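Local coordinates for replicative DNA helicase (Nostoc punctiforme, PDB 4O1R), which is the intein of a DnaB replicative helicase and probably splices itself out of the precursor, joining the flanking protein segments by a peptide bond, at residues T64-K69 against D105-E110; K77-N82 against H95-R100; D8-L13 against V134-I139. All blocks are in the same frame, centred on the assembly; numbering follows the deposited sequence.

In the fold
All three contacts belong to the all-beta splicing fold of inteins and are nested along the chain: contact 2 lies within the loop closed by contact 1, and contact 1 within that of contact 3. The centres of contacts 1 and 2 are about 8 Å apart, and strands 95-99 and 106-126 pair antiparallel between them. The centre of contact 3 lies about 13 Å from that of contact 1 and about 14 Å from that of contact 2. Strands 77-80 and 138-141 of contacts 2 and 3 are neighbours in a four-stranded sheet, and Arg-68 reaches both Pro-99 O and Asn-137 O. Contact 3 joins the chain's two ends, its C-terminal hairpin tied to the middle.

Contact 1: residues T64-K69 against D105-E110. Unlike the reference sequence in segment 105-110: Ile-106 (reference Val).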
loop_
_atom_site.group_PDB
_atom_site.type_symbol
_atom_site.label_atom_id
_atom_site.label_comp_id
_atom_site.label_asym_id
_atom_site.label_seq_id
_atom_site.Cartn_x
_atom_site.Cartn_y
_atom_site.Cartn_z
ATOM N N THR A 64 2.663 2.800 12.112
ATOM C CA THR A 64 1.684 3.782 12.567
ATOM C C THR A 64 1.341 3.568 14.044
ATOM O O THR A 64 1.650 2.524 14.630
ATOM C CB THR A 64 0.386 3.749 11.720
ATOM O OG1 THR A 64 -0.376 2.578 12.057
ATOM C CG2 THR A 64 0.691 3.767 10.214
ATOM N N ARG A 65 0.647 4.547 14.620
ATOM C CA ARG A 65 0.270 4.533 16.036
ATOM C C ARG A 65 -0.627 3.346 16.403
ATOM O O ARG A 65 -0.494 2.799 17.500
ATOM C CB ARG A 65 -0.377 5.871 16.409
ATOM C CG ARG A 65 -0.756 6.046 17.882
ATOM C CD ARG A 65 -1.218 7.494 18.173
ATOM N NE ARG A 65 -2.326 7.920 17.300
ATOM C CZ ARG A 65 -2.659 9.190 17.039
ATOM N NH1 ARG A 65 -1.993 10.203 17.581
ATOM N NH2 ARG A 65 -3.668 9.446 16.215
ATOM N N LEU A 66 -1.515 2.944 15.495
ATOM C CA LEU A 66 -2.386 1.775 15.701
ATOM C C LEU A 66 -1.640 0.466 15.543
ATOM O O LEU A 66 -2.193 -0.610 15.815
ATOM C CB LEU A 66 -3.548 1.778 14.711
ATOM C CG LEU A 66 -4.671 2.787 14.925
ATOM C CD1 LEU A 66 -5.698 2.506 13.900
ATOM C CD2 LEU A 66 -5.310 2.687 16.287
ATOM N N GLY A 67 -0.398 0.549 15.071
ATOM C CA GLY A 67 0.467 -0.620 14.944
ATOM C C GLY A 67 0.558 -1.210 13.555
ATOM O O GLY A 67 1.174 -2.267 13.372
ATOM N N ARG A 68 -0.015 -0.543 12.559
ATOM C CA ARG A 68 0.114 -1.019 11.182
ATOM C C ARG A 68 1.533 -0.771 10.701
ATOM O O ARG A 68 2.186 0.166 11.155
ATOM C CB ARG A 68 -0.925 -0.357 10.299
ATOM C CG ARG A 68 -2.300 -0.548 10.923
ATOM C CD ARG A 68 -3.371 -0.769 9.942
ATOM N NE ARG A 68 -4.661 -0.770 10.633
ATOM C CZ ARG A 68 -5.810 -0.450 10.050
ATOM N NH1 ARG A 68 -5.846 -0.104 8.760
ATOM N NH2 ARG A 68 -6.925 -0.481 10.765
ATOM N N LYS A 69 2.028 -1.643 9.835
ATOM C CA LYS A 69 3.437 -1.616 9.458
ATOM C C LYS A 69 3.555 -2.064 8.017
ATOM O O LYS A 69 2.867 -3.004 7.598
ATOM C CB LYS A 69 4.217 -2.603 10.330
ATOM C CG LYS A 69 5.724 -2.497 10.234
ATOM C CD LYS A 69 6.392 -3.605 11.034
ATOM C CE LYS A 69 6.307 -3.373 12.527
ATOM N NZ LYS A 69 7.101 -4.393 13.265
ATOM N N ASP A 105 -14.960 3.188 5.294
ATOM C CA ASP A 105 -14.354 4.481 5.604
ATOM C C ASP A 105 -12.868 4.369 5.891
ATOM O O ASP A 105 -12.332 3.290 6.178
ATOM C CB ASP A 105 -15.012 5.139 6.819
ATOM C CG ASP A 105 -16.460 5.524 6.583
ATOM O OD1 ASP A 105 -17.013 5.260 5.493
ATOM O OD2 ASP A 105 -17.046 6.102 7.514
ATOM N N ILE A 106 -12.217 5.520 5.828
ATOM C CA ILE A 106 -10.812 5.616 6.194
ATOM C C ILE A 106 -10.637 6.394 7.501
ATOM O O ILE A 106 -11.535 7.122 7.950
ATOM C CB ILE A 106 -9.921 6.203 5.043
ATOM C CG1 ILE A 106 -10.324 7.634 4.675
ATOM C CG2 ILE A 106 -9.927 5.275 3.820
ATOM C CD1 ILE A 106 -9.578 8.701 5.441
ATOM N N TYR A 107 -9.479 6.207 8.121
ATOM C CA TYR A 107 -9.082 6.983 9.280
ATOM C C TYR A 107 -7.656 7.466 9.052
ATOM O O TYR A 107 -6.889 6.859 8.298
ATOM C CB TYR A 107 -9.298 6.236 10.601
ATOM C CG TYR A 107 -8.231 5.250 10.895
ATOM C CD1 TYR A 107 -7.199 5.565 11.765
ATOM C CD2 TYR A 107 -8.229 4.006 10.282
ATOM C CE1 TYR A 107 -6.208 4.673 12.015
ATOM C CE2 TYR A 107 -7.240 3.105 10.531
ATOM C CZ TYR A 107 -6.230 3.440 11.393
ATOM O OH TYR A 107 -5.229 2.532 11.639
ATOM N N TRP A 108 -7.304 8.565 9.703
ATOM C CA TRP A 108 -5.988 9.174 9.534
ATOM C C TRP A 108 -5.083 8.826 10.700
ATOM O O TRP A 108 -5.173 9.449 11.760
ATOM C CB TRP A 108 -6.147 10.690 9.439
ATOM C CG TRP A 108 -6.947 11.105 8.248
ATOM C CD1 TRP A 108 -8.274 11.425 8.225
ATOM C CD2 TRP A 108 -6.483 11.217 6.892
ATOM N NE1 TRP A 108 -8.658 11.745 6.946
ATOM C CE2 TRP A 108 -7.579 11.628 6.108
ATOM C CE3 TRP A 108 -5.239 11.035 6.268
ATOM C CZ2 TRP A 108 -7.481 11.841 4.726
ATOM C CZ3 TRP A 108 -5.148 11.249 4.888
ATOM C CH2 TRP A 108 -6.261 11.652 4.136
ATOM N N ASP A 109 -4.214 7.841 10.507
ATOM C CA ASP A 109 -3.366 7.358 11.592
ATOM C C ASP A 109 -2.028 8.088 11.587
ATOM O O ASP A 109 -1.510 8.461 10.537
ATOM C CB ASP A 109 -3.149 5.846 11.470
ATOM C CG ASP A 109 -2.774 5.185 12.797
ATOM O OD1 ASP A 109 -2.770 5.846 13.858
ATOM O OD2 ASP A 109 -2.523 3.978 12.748
ATOM N N GLU A 110 -1.457 8.252 12.763
ATOM C CA GLU A 110 -0.181 8.926 12.929
ATOM C C GLU A 110 0.995 7.985 12.657
ATOM O O GLU A 110 1.015 6.849 13.153
ATOM C CB GLU A 110 -0.102 9.410 14.379
ATOM C CG GLU A 110 1.112 10.250 14.667
ATOM C CD GLU A 110 1.413 10.374 16.137
ATOM O OE1 GLU A 110 1.301 9.367 16.868
ATOM O OE2 GLU A 110 1.815 11.466 16.547
HETATM O O HOH W 1 -4.191 6.096 16.123
#
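Asp-109 reaches into the turn at 64-67 with its carboxylate, and OD2 takes two firm hydrogen bonds. Thr-64 OG1 donates to Asp-109 OD2 at 2.7 Å from above the carboxylate plane. Leu-66 N comes in on the syn lone pair of Asp-109 OD2; in the conformer described, Tyr-107 OH is a longer and doubtful third donor at 3.3 Å. Thr-64 OG1 can reach the acid because chi1 of 74° sets it between the backbone N and the carbonyl carbon. Water 1 joins the other oxygen, Asp-109 OD1, to Arg-65 NE.

Arg-65 turns at chi3 (55°) and lays one guanidinium face over Glu-110 CB, 3.7 Å from Arg-65 CZ. Its salt bridge to Glu-110 rests on charge alone, with Glu-110 OE1 well out of the guanidinium plane; the backbone adds Arg-65 N to Glu-110 O at 2.8 Å. In that tyrosine conformer Tyr-107 OH lies over one face of the Arg-68 guanidinium, which stands at the ring edge, ring and guanidinium planes 76° apart, while Arg-68 NH1 is hydrogen-bonded to Asn-137 O and Pro-99 O. This is a type I beta turn, linking strands 57-64 and 69-72, held by an aspartate from strand 106-126 of the intein fold.

Contact 2: residues K77-N82 against H95-R100; sequences KFLTIN and HLALPR. Unlike the reference sequence in segment 95-100: Ala-97 (reference Cys). With NA (sodium ion), chain D.
Strands 77-80 and 95-99 cross almost at right angles within the all-beta intein (Hint) fold, their axes 4.8 Å apart at closest approach and 96° between their directions. At so steep an angle the backbones share one direct hydrogen bond, Ala-97 N to Leu-79 O at 2.9 Å. Two CA-H...O contacts continue it on one side: Leu-96 CA to the same Leu-79 O, then Thr-80 CA to His-95 O.

Where the strands diverge, water takes over. Water 2 accepts from Leu-79 N and donates to Ala-97 O, and water 3 spans Ile-81 N and His-95 O in the same manner.

The apolar contacts centre on Leu-96, whose two methyls both press on Phe-78 CB from one side: Leu-96 CD2 lies 3.7 Å from it, and CD1 also approaches the ring obliquely. Leu-79, its CG anti to the backbone N (chi1 -178°), brings CD2 alongside the methyl of Ala-97. Thr-80 CG2 meets Leu-96 CD2 at 3.9 Å.

On its polar side, Thr-80 OG1 closes an ST turn by accepting from Asn-82 N and is also bonded to Gly-83 O. Replacing Thr-80 by alanine removes OG1 and CG2, which is likely to leave Asn-82 N and Gly-83 O without their hydroxyl partner and to open a gap beside Leu-96 CD2. Beyond the turn a sodium ion is bound by Ile-81 O at 2.4 Å and by four waters, one of which, water 4, donates to Asn-82 OD1 at 2.6 Å.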
loop_
_atom_site.group_PDB
_atom_site.type_symbol
_atom_site.label_atom_id
_atom_site.label_comp_id
_atom_site.label_asym_id
_atom_site.label_seq_id
_atom_site.Cartn_x
_atom_site.Cartn_y
_atom_site.Cartn_z
ATOM N N LYS A 77 4.359 6.182 -2.681
ATOM C CA LYS A 77 3.487 7.241 -2.149
ATOM C C LYS A 77 2.369 6.704 -1.251
ATOM O O LYS A 77 1.802 5.626 -1.479
ATOM C CB LYS A 77 2.906 8.102 -3.273
ATOM C CG LYS A 77 3.969 8.941 -4.014
ATOM C CD LYS A 77 3.347 9.938 -4.984
ATOM C CE LYS A 77 4.420 10.794 -5.633
ATOM N NZ LYS A 77 3.840 11.886 -6.449
ATOM N N PHE A 78 2.100 7.492 -0.214
ATOM C CA PHE A 78 1.050 7.267 0.778
ATOM C C PHE A 78 0.191 8.521 0.833
ATOM O O PHE A 78 0.634 9.597 0.420
ATOM C CB PHE A 78 1.681 7.001 2.144
ATOM C CG PHE A 78 2.479 5.729 2.178
ATOM C CD1 PHE A 78 3.785 5.696 1.698
ATOM C CD2 PHE A 78 1.917 4.549 2.654
ATOM C CE1 PHE A 78 4.515 4.516 1.703
ATOM C CE2 PHE A 78 2.653 3.366 2.665
ATOM C CZ PHE A 78 3.949 3.355 2.184
ATOM N N LEU A 79 -1.042 8.395 1.320
ATOM C CA LEU A 79 -1.959 9.533 1.262
ATOM C C LEU A 79 -1.998 10.299 2.579
ATOM O O LEU A 79 -2.317 9.730 3.630
ATOM C CB LEU A 79 -3.370 9.059 0.896
ATOM C CG LEU A 79 -4.416 10.177 0.769
ATOM C CD1 LEU A 79 -4.031 11.200 -0.285
ATOM C CD2 LEU A 79 -5.776 9.587 0.462
ATOM N N THR A 80 -1.664 11.583 2.520
ATOM C CA THR A 80 -1.813 12.466 3.677
ATOM C C THR A 80 -3.010 13.398 3.447
ATOM O O THR A 80 -3.571 13.436 2.349
ATOM C CB THR A 80 -0.565 13.350 3.902
ATOM O OG1 THR A 80 -0.536 14.415 2.930
ATOM C CG2 THR A 80 0.717 12.522 3.851
ATOM N N ILE A 81 -3.375 14.176 4.469
ATOM C CA ILE A 81 -4.491 15.121 4.359
ATOM C C ILE A 81 -4.166 16.244 3.372
ATOM O O ILE A 81 -5.066 16.973 2.937
ATOM C CB ILE A 81 -4.850 15.694 5.766
ATOM C CG1 ILE A 81 -6.263 16.289 5.806
ATOM C CG2 ILE A 81 -3.819 16.717 6.237
ATOM C CD1 ILE A 81 -7.327 15.276 5.648
ATOM N N ASN A 82 -2.886 16.385 3.038
ATOM C CA ASN A 82 -2.437 17.364 2.056
ATOM C C ASN A 82 -1.937 16.720 0.758
ATOM O O ASN A 82 -1.175 17.341 0.013
ATOM C CB ASN A 82 -1.435 18.348 2.678
ATOM C CG ASN A 82 -2.132 19.385 3.540
ATOM O OD1 ASN A 82 -3.071 20.033 3.084
ATOM N ND2 ASN A 82 -1.720 19.505 4.798
ATOM N N HIS A 95 0.199 12.176 9.398
ATOM C CA HIS A 95 -0.874 11.187 9.347
ATOM C C HIS A 95 -1.092 10.644 7.937
ATOM O O HIS A 95 -0.937 11.372 6.950
ATOM C CB HIS A 95 -2.174 11.810 9.861
ATOM C CG HIS A 95 -2.188 12.088 11.336
ATOM N ND1 HIS A 95 -1.349 12.996 11.953
ATOM C CD2 HIS A 95 -2.990 11.597 12.310
ATOM C CE1 HIS A 95 -1.624 13.035 13.249
ATOM N NE2 HIS A 95 -2.617 12.200 13.486
ATOM N N LEU A 96 -1.470 9.366 7.866
ATOM C CA LEU A 96 -1.740 8.674 6.602
ATOM C C LEU A 96 -3.132 8.070 6.617
ATOM O O LEU A 96 -3.643 7.685 7.678
ATOM C CB LEU A 96 -0.756 7.525 6.382
ATOM C CG LEU A 96 0.726 7.830 6.381
ATOM C CD1 LEU A 96 1.451 6.524 6.106
ATOM C CD2 LEU A 96 1.011 8.868 5.310
ATOM N N ALA A 97 -3.725 7.962 5.426
ATOM C CA ALA A 97 -5.031 7.332 5.279
ATOM C C ALA A 97 -4.922 5.823 5.336
ATOM O O ALA A 97 -4.130 5.211 4.599
ATOM C CB ALA A 97 -5.662 7.736 3.961
ATOM N N LEU A 98 -5.731 5.234 6.207
ATOM C CA LEU A 98 -5.773 3.785 6.386
ATOM C C LEU A 98 -7.226 3.355 6.440
ATOM O O LEU A 98 -8.056 4.104 6.939
ATOM C CB LEU A 98 -5.080 3.406 7.711
ATOM C CG LEU A 98 -3.570 3.134 7.783
ATOM C CD1 LEU A 98 -2.732 4.321 7.377
ATOM C CD2 LEU A 98 -3.181 2.740 9.184
ATOM N N PRO A 99 -7.544 2.140 5.951
ATOM C CA PRO A 99 -8.911 1.641 6.119
ATOM C C PRO A 99 -9.252 1.375 7.573
ATOM O O PRO A 99 -8.398 0.933 8.356
ATOM C CB PRO A 99 -8.915 0.311 5.353
ATOM C CG PRO A 99 -7.684 0.227 4.629
ATOM C CD PRO A 99 -6.702 1.218 5.174
ATOM N N ARG A 100 -10.509 1.642 7.928
ATOM C CA ARG A 100 -11.030 1.262 9.228
ATOM C C ARG A 100 -11.145 -0.261 9.276
ATOM O O ARG A 100 -11.143 -0.920 8.227
ATOM C CB ARG A 100 -12.388 1.932 9.480
ATOM C CG ARG A 100 -12.294 3.447 9.579
ATOM C CD ARG A 100 -13.550 4.078 10.181
ATOM N NE ARG A 100 -13.356 5.506 10.451
ATOM C CZ ARG A 100 -12.808 6.004 11.561
ATOM N NH1 ARG A 100 -12.388 5.199 12.533
ATOM N NH2 ARG A 100 -12.674 7.319 11.700
HETATM NA NA NA D . -6.768 18.358 2.106
HETATM O O HOH W 2 -1.906 6.089 2.955
HETATM O O HOH W 3 -2.224 13.751 6.973
HETATM O O HOH W 4 -5.685 19.953 3.216
HETATM O O HOH W 5 -8.454 18.688 3.879
HETATM O O HOH W 6 -7.912 16.232 1.895
HETATM O O HOH W 7 -5.776 18.942 0.310
#

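Contact 3: residues D8-L13 against V134-I139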
loop_
_atom_site.group_PDB
_atom_site.type_symbol
_atom_site.label_atom_id
_atom_site.label_comp_id
_atom_site.label_asym_id
_atom_site.label_seq_id
_atom_site.Cartn_x
_atom_site.Cartn_y
_atom_site.Cartn_z
ATOM N N ASP A 8 6.485 -9.738 1.176
ATOM C CA ASP A 8 5.567 -10.274 2.175
ATOM C C ASP A 8 4.404 -9.339 2.486
ATOM O O ASP A 8 3.548 -9.670 3.300
ATOM C CB ASP A 8 6.288 -10.704 3.468
ATOM C CG ASP A 8 7.045 -9.587 4.140
ATOM O OD1 ASP A 8 7.315 -8.554 3.501
ATOM O OD2 ASP A 8 7.412 -9.776 5.323
ATOM N N SER A 9 4.364 -8.182 1.830
ATOM C CA SER A 9 3.243 -7.252 1.996
ATOM C C SER A 9 1.938 -7.937 1.603
ATOM O O SER A 9 1.858 -8.532 0.539
ATOM C CB SER A 9 3.433 -6.009 1.127
ATOM O OG SER A 9 4.676 -5.367 1.398
ATOM N N LEU A 10 0.921 -7.839 2.450
ATOM C CA LEU A 10 -0.323 -8.577 2.228
ATOM C C LEU A 10 -1.369 -7.752 1.510
ATOM O O LEU A 10 -1.677 -6.625 1.918
ATOM C CB LEU A 10 -0.899 -9.030 3.564
ATOM C CG LEU A 10 -0.058 -10.011 4.363
ATOM C CD1 LEU A 10 -0.691 -10.270 5.716
ATOM C CD2 LEU A 10 0.105 -11.318 3.598
ATOM N N VAL A 11 -1.925 -8.312 0.442
ATOM C CA VAL A 11 -3.077 -7.714 -0.211
ATOM C C VAL A 11 -4.273 -8.648 -0.046
ATOM O O VAL A 11 -4.105 -9.865 0.019
ATOM C CB VAL A 11 -2.719 -7.580 -1.714
ATOM C CG1 VAL A 11 -3.771 -6.831 -2.462
ATOM C CG2 VAL A 11 -1.330 -6.910 -1.890
ATOM N N THR A 12 -5.471 -8.085 0.026
ATOM C CA THR A 12 -6.677 -8.900 0.229
ATOM C C THR A 12 -7.408 -9.146 -1.072
ATOM O O THR A 12 -7.815 -8.194 -1.748
ATOM C CB THR A 12 -7.640 -8.246 1.236
ATOM O OG1 THR A 12 -6.943 -8.071 2.469
ATOM C CG2 THR A 12 -8.882 -9.117 1.473
ATOM N N LEU A 13 -7.574 -10.418 -1.423
ATOM C CA LEU A 13 -8.407 -10.798 -2.560
ATOM C C LEU A 13 -9.858 -10.616 -2.126
ATOM O O LEU A 13 -10.294 -11.189 -1.124
ATOM C CB LEU A 13 -8.113 -12.237 -2.995
ATOM C CG LEU A 13 -6.649 -12.517 -3.361
ATOM C CD1 LEU A 13 -6.480 -13.988 -3.703
ATOM C CD2 LEU A 13 -6.160 -11.650 -4.505
ATOM N N VAL A 134 -4.798 -1.314 -1.209
ATOM C CA VAL A 134 -4.505 -1.541 0.199
ATOM C C VAL A 134 -3.492 -2.670 0.356
ATOM O O VAL A 134 -3.697 -3.772 -0.152
ATOM C CB VAL A 134 -5.784 -1.857 0.995
ATOM C CG1 VAL A 134 -5.438 -2.107 2.454
ATOM C CG2 VAL A 134 -6.807 -0.736 0.843
ATOM N N ALA A 135 -2.396 -2.391 1.058
ATOM C CA ALA A 135 -1.376 -3.386 1.362
ATOM C C ALA A 135 -1.024 -3.283 2.834
ATOM O O ALA A 135 -0.808 -2.176 3.349
ATOM C CB ALA A 135 -0.149 -3.178 0.498
ATOM N N ASN A 136 -0.982 -4.423 3.522
ATOM C CA ASN A 136 -0.780 -4.420 4.968
ATOM C C ASN A 136 -1.729 -3.452 5.662
ATOM O O ASN A 136 -1.380 -2.795 6.650
ATOM C CB ASN A 136 0.685 -4.121 5.338
ATOM C CG ASN A 136 1.560 -5.354 5.300
ATOM O OD1 ASN A 136 1.158 -6.423 4.828
ATOM N ND2 ASN A 136 2.768 -5.218 5.821
ATOM N N ASN A 137 -2.941 -3.354 5.124
ATOM C CA ASN A 137 -3.986 -2.510 5.712
ATOM C C ASN A 137 -3.607 -1.024 5.736
ATOM O O ASN A 137 -4.064 -0.281 6.602
ATOM C CB ASN A 137 -4.369 -2.986 7.127
ATOM C CG ASN A 137 -4.981 -4.361 7.143
ATOM O OD1 ASN A 137 -5.841 -4.681 6.324
ATOM N ND2 ASN A 137 -4.558 -5.180 8.096
ATOM N N ILE A 138 -2.804 -0.612 4.759
ATOM C CA ILE A 138 -2.441 0.798 4.531
ATOM C C ILE A 138 -2.673 1.109 3.048
ATOM O O ILE A 138 -2.396 0.280 2.187
ATOM C CB ILE A 138 -0.965 1.072 4.924
ATOM C CG1 ILE A 138 -0.748 0.764 6.409
ATOM C CG2 ILE A 138 -0.552 2.534 4.610
ATOM C CD1 ILE A 138 0.708 0.792 6.863
ATOM N N ILE A 139 -3.193 2.300 2.753
ATOM C CA ILE A 139 -3.426 2.705 1.356
ATOM C C ILE A 139 -2.131 3.182 0.711
ATOM O O ILE A 139 -1.443 4.037 1.266
ATOM C CB ILE A 139 -4.521 3.770 1.291
ATOM C CG1 ILE A 139 -5.843 3.156 1.754
ATOM C CG2 ILE A 139 -4.675 4.349 -0.117
ATOM C CD1 ILE A 139 -6.822 4.151 2.259
HETATM O O HOH W 8 3.722 -8.212 5.745
HETATM O O HOH W 9 -4.072 -5.492 3.313
HETATM O O HOH W 10 -6.146 -5.136 -0.710
#
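Leu-10 and Asn-136 are joined by two hydrogen bonds, one through each polar backbone atom of the leucine. Leu-10 N donates to the side-chain oxygen Asn-136 OD1 at 2.8 Å, nearly straight at 172°, though it stands above the plane of the amide, off the lone pairs. In return Asn-136 N donates to Leu-10 O, also at 2.8 Å. The asparagine thus engages both ends of one residue, and Asn-136 OD1 appears to stand in for the backbone carbonyl that an antiparallel hydrogen-bonded pair would present to Leu-10 N. Its CG lies beside the backbone N (chi1 -84°), and chi2 of 10° turns OD1 back to Leu-10 N. The opposite corner of the amide is also held, since Asn-136 ND2 is bonded to Lys-69 O.

Three waters extend the junction. Water 8 bridges Asp-8 O and Asn-136 ND2, water 9 connects Leu-10 O with Asn-137 N, and water 10 donates to Val-134 O while accepting from Thr-12 N at 3.1 Å. Leu-10 O also receives a CA-H...O contact from Ala-135 CA at 3.3 Å.

Packing is modest by comparison. Leu-10 CB lies 3.6 Å from Asn-136 OD1, and in the conformer described Val-11 CG1 approaches Val-134 O at 3.8 Å. Strand 10-12 pairs with strand 19-21, and side chains of strand 31-37 cover Val-11 and Val-134.

Asn-136 and Asn-137 occupy the corners of a type I' turn, closed by the paired backbone bonds of Ala-135 and Ile-138, which joins strands 132-135 and 138-141 in a hairpin. The chemistry implies a junction that is mainly polar and backbone-directed, with one amide linking strand 10-12, the C-terminal hairpin and the chain at Lys-69.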